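Local coordinates for protein lipolytic enzyme, G-D-S-L family (Bacteroides thetaiotaomicron, PDB 7BR2) that metabolises the drug diltiazem as a gut bacterial serine esterase of the SGNH (GDSL) hydrolase family, at residues Val185-Glu190 with Lys292-Met297. Sequence-based numbering, arbitrary orientation.
Sequences VAINQE and KEVPFM
Ile187 and Val294 meet because chi1 of Ile187 (-65°) sets CG1 anti to its own carbonyl carbon, beside the backbone N, while an extended chi2 (153°) carries CD1 on beyond CG1. Val294 likewise has CG1 anti to its carbonyl carbon. The two methyls touch, Ile187 CD1 lying 3.7 Å from Val294 CG1, a plain van der Waals distance, with the side chains crossing obliquely. The other branch of the isoleucine, CG2, comes up to the backbone of the preceding residue, at 3.9 Å from Glu293 O. Branching at CB gives Ile187 two methyl ends, and it thus touches two consecutive residues, Val294 through CD1 and the Glu293 carbonyl through CG2; the second is a van der Waals contact and not a hydrogen bond.

Ile187 directs its CB at the loop from one side of helix 181-194. Across the contact, compact Val294 suits a buried place in the loop: besides meeting Ile187 it packs on Tyr218 of helix 210-223, and the Glu293 side chain lies on Val215 of the same helix. At the contact itself Glu293 offers its backbone O, so its residue type matters little there. Pro295, the centre of an inverse gamma turn, follows as N-cap of helix 296-300; the N-H of an N-cap residue has no helical carbonyl to bond to, and a proline, lacking it, loses nothing.

The contact therefore joins a helix of the SGNH hydrolase region to the segment leading into helix 296-300, with helix 210-223 packed against that segment. It buries 103 Å² in all, counting both sides. No hydrogen bond or salt bridge links the two segments; the chemistry is van der Waals contact of methyls with a methyl and a carbonyl oxygen, which implies a modest, weakly directional association.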
loop_
_atom_site.group_PDB
_atom_site.type_symbol
_atom_site.label_atom_id
_atom_site.label_comp_id
_atom_site.label_asym_id
_atom_site.label_seq_id
_atom_site.Cartn_x
_atom_site.Cartn_y
_atom_site.Cartn_z
ATOM N N VAL A 185 15.437 -1.094 5.778
ATOM C CA VAL A 185 16.635 -0.771 6.551
ATOM C C VAL A 185 17.648 -0.065 5.662
ATOM O O VAL A 185 18.242 0.945 6.057
ATOM C CB VAL A 185 17.230 -2.045 7.178
ATOM C CG1 VAL A 185 18.586 -1.739 7.787
ATOM C CG2 VAL A 185 16.312 -2.588 8.246
ATOM N N ALA A 186 17.819 -0.559 4.432
ATOM C CA ALA A 186 18.780 0.044 3.512
ATOM C C ALA A 186 18.408 1.489 3.202
ATOM O O ALA A 186 19.264 2.389 3.236
ATOM C CB ALA A 186 18.864 -0.784 2.230
ATOM N N ILE A 187 17.128 1.731 2.901
ATOM C CA ILE A 187 16.685 3.098 2.636
ATOM C C ILE A 187 16.877 3.963 3.874
ATOM O O ILE A 187 17.220 5.150 3.778
ATOM C CB ILE A 187 15.217 3.111 2.172
ATOM C CG1 ILE A 187 15.071 2.409 0.830
ATOM C CG2 ILE A 187 14.694 4.548 2.092
ATOM C CD1 ILE A 187 13.690 1.807 0.618
ATOM N N ASN A 188 16.609 3.397 5.051
ATOM C CA ASN A 188 16.822 4.130 6.291
ATOM C C ASN A 188 18.276 4.569 6.414
ATOM O O ASN A 188 18.553 5.723 6.748
ATOM C CB ASN A 188 16.389 3.283 7.491
ATOM C CG ASN A 188 14.884 3.353 7.745
ATOM O OD1 ASN A 188 14.198 4.253 7.264
ATOM N ND2 ASN A 188 14.369 2.396 8.505
ATOM N N GLN A 189 19.217 3.658 6.140
ATOM C CA GLN A 189 20.637 4.010 6.201
ATOM C C GLN A 189 20.934 5.151 5.239
ATOM O O GLN A 189 21.549 6.176 5.601
ATOM C CB GLN A 189 21.502 2.807 5.804
ATOM C CG GLN A 189 21.281 1.469 6.512
ATOM C CD GLN A 189 21.613 1.457 8.001
ATOM O OE1 GLN A 189 21.218 2.348 8.764
ATOM N NE2 GLN A 189 22.341 0.421 8.423
ATOM N N GLU A 190 20.444 4.997 4.011
ATOM C CA GLU A 190 20.791 5.904 2.932
ATOM C C GLU A 190 20.266 7.314 3.192
ATOM O O GLU A 190 20.976 8.298 2.958
ATOM C CB GLU A 190 20.270 5.303 1.627
ATOM C CG GLU A 190 20.671 6.005 0.354
ATOM C CD GLU A 190 19.999 5.371 -0.855
ATOM O OE1 GLU A 190 19.271 4.367 -0.651
ATOM O OE2 GLU A 190 20.200 5.867 -1.990
ATOM N N LYS A 292 10.846 11.205 -2.886
ATOM C CA LYS A 292 12.181 11.601 -2.436
ATOM C C LYS A 292 12.930 10.485 -1.710
ATOM O O LYS A 292 14.074 10.693 -1.293
ATOM C CB LYS A 292 12.098 12.840 -1.533
ATOM C CG LYS A 292 11.752 14.095 -2.309
ATOM C CD LYS A 292 10.526 14.755 -1.746
ATOM C CE LYS A 292 10.900 15.815 -0.737
ATOM N NZ LYS A 292 9.694 16.535 -0.239
ATOM N N GLU A 293 12.353 9.287 -1.629
ATOM C CA GLU A 293 12.921 8.195 -0.848
ATOM C C GLU A 293 13.264 6.992 -1.689
ATOM O O GLU A 293 14.178 6.251 -1.339
ATOM C CB GLU A 293 11.943 7.758 0.257
ATOM C CG GLU A 293 11.546 8.896 1.175
ATOM C CD GLU A 293 10.389 8.550 2.087
ATOM O OE1 GLU A 293 9.639 7.590 1.787
ATOM O OE2 GLU A 293 10.230 9.244 3.115
ATOM N N VAL A 294 12.534 6.770 -2.776
ATOM C CA VAL A 294 12.795 5.678 -3.709
ATOM C C VAL A 294 12.556 6.206 -5.112
ATOM O O VAL A 294 11.894 7.239 -5.294
ATOM C CB VAL A 294 11.896 4.445 -3.430
ATOM C CG1 VAL A 294 12.218 3.820 -2.078
ATOM C CG2 VAL A 294 10.403 4.816 -3.494
ATOM N N PRO A 295 13.121 5.544 -6.134
ATOM C CA PRO A 295 12.875 6.012 -7.508
ATOM C C PRO A 295 11.463 5.669 -7.965
ATOM O O PRO A 295 11.295 4.926 -8.939
ATOM C CB PRO A 295 13.934 5.273 -8.340
ATOM C CG PRO A 295 14.625 4.338 -7.418
ATOM C CD PRO A 295 13.908 4.300 -6.117
ATOM N N PHE A 296 10.441 6.153 -7.247
ATOM C CA PHE A 296 9.078 5.719 -7.551
ATOM C C PHE A 296 8.598 6.291 -8.878
ATOM O O PHE A 296 7.971 5.584 -9.676
ATOM C CB PHE A 296 8.092 6.086 -6.441
ATOM C CG PHE A 296 6.692 5.620 -6.739
ATOM C CD1 PHE A 296 6.347 4.282 -6.581
ATOM C CD2 PHE A 296 5.740 6.489 -7.236
ATOM C CE1 PHE A 296 5.077 3.828 -6.889
ATOM C CE2 PHE A 296 4.449 6.038 -7.536
ATOM C CZ PHE A 296 4.128 4.709 -7.366
ATOM N N MET A 297 8.837 7.584 -9.106
ATOM C CA MET A 297 8.430 8.214 -10.358
ATOM C C MET A 297 9.081 7.537 -11.555
ATOM O O MET A 297 8.419 7.271 -12.566
ATOM C CB MET A 297 8.783 9.696 -10.313
ATOM C CG MET A 297 8.007 10.440 -9.257
ATOM S SD MET A 297 6.231 10.180 -9.422
ATOM C CE MET A 297 5.890 11.257 -10.817
#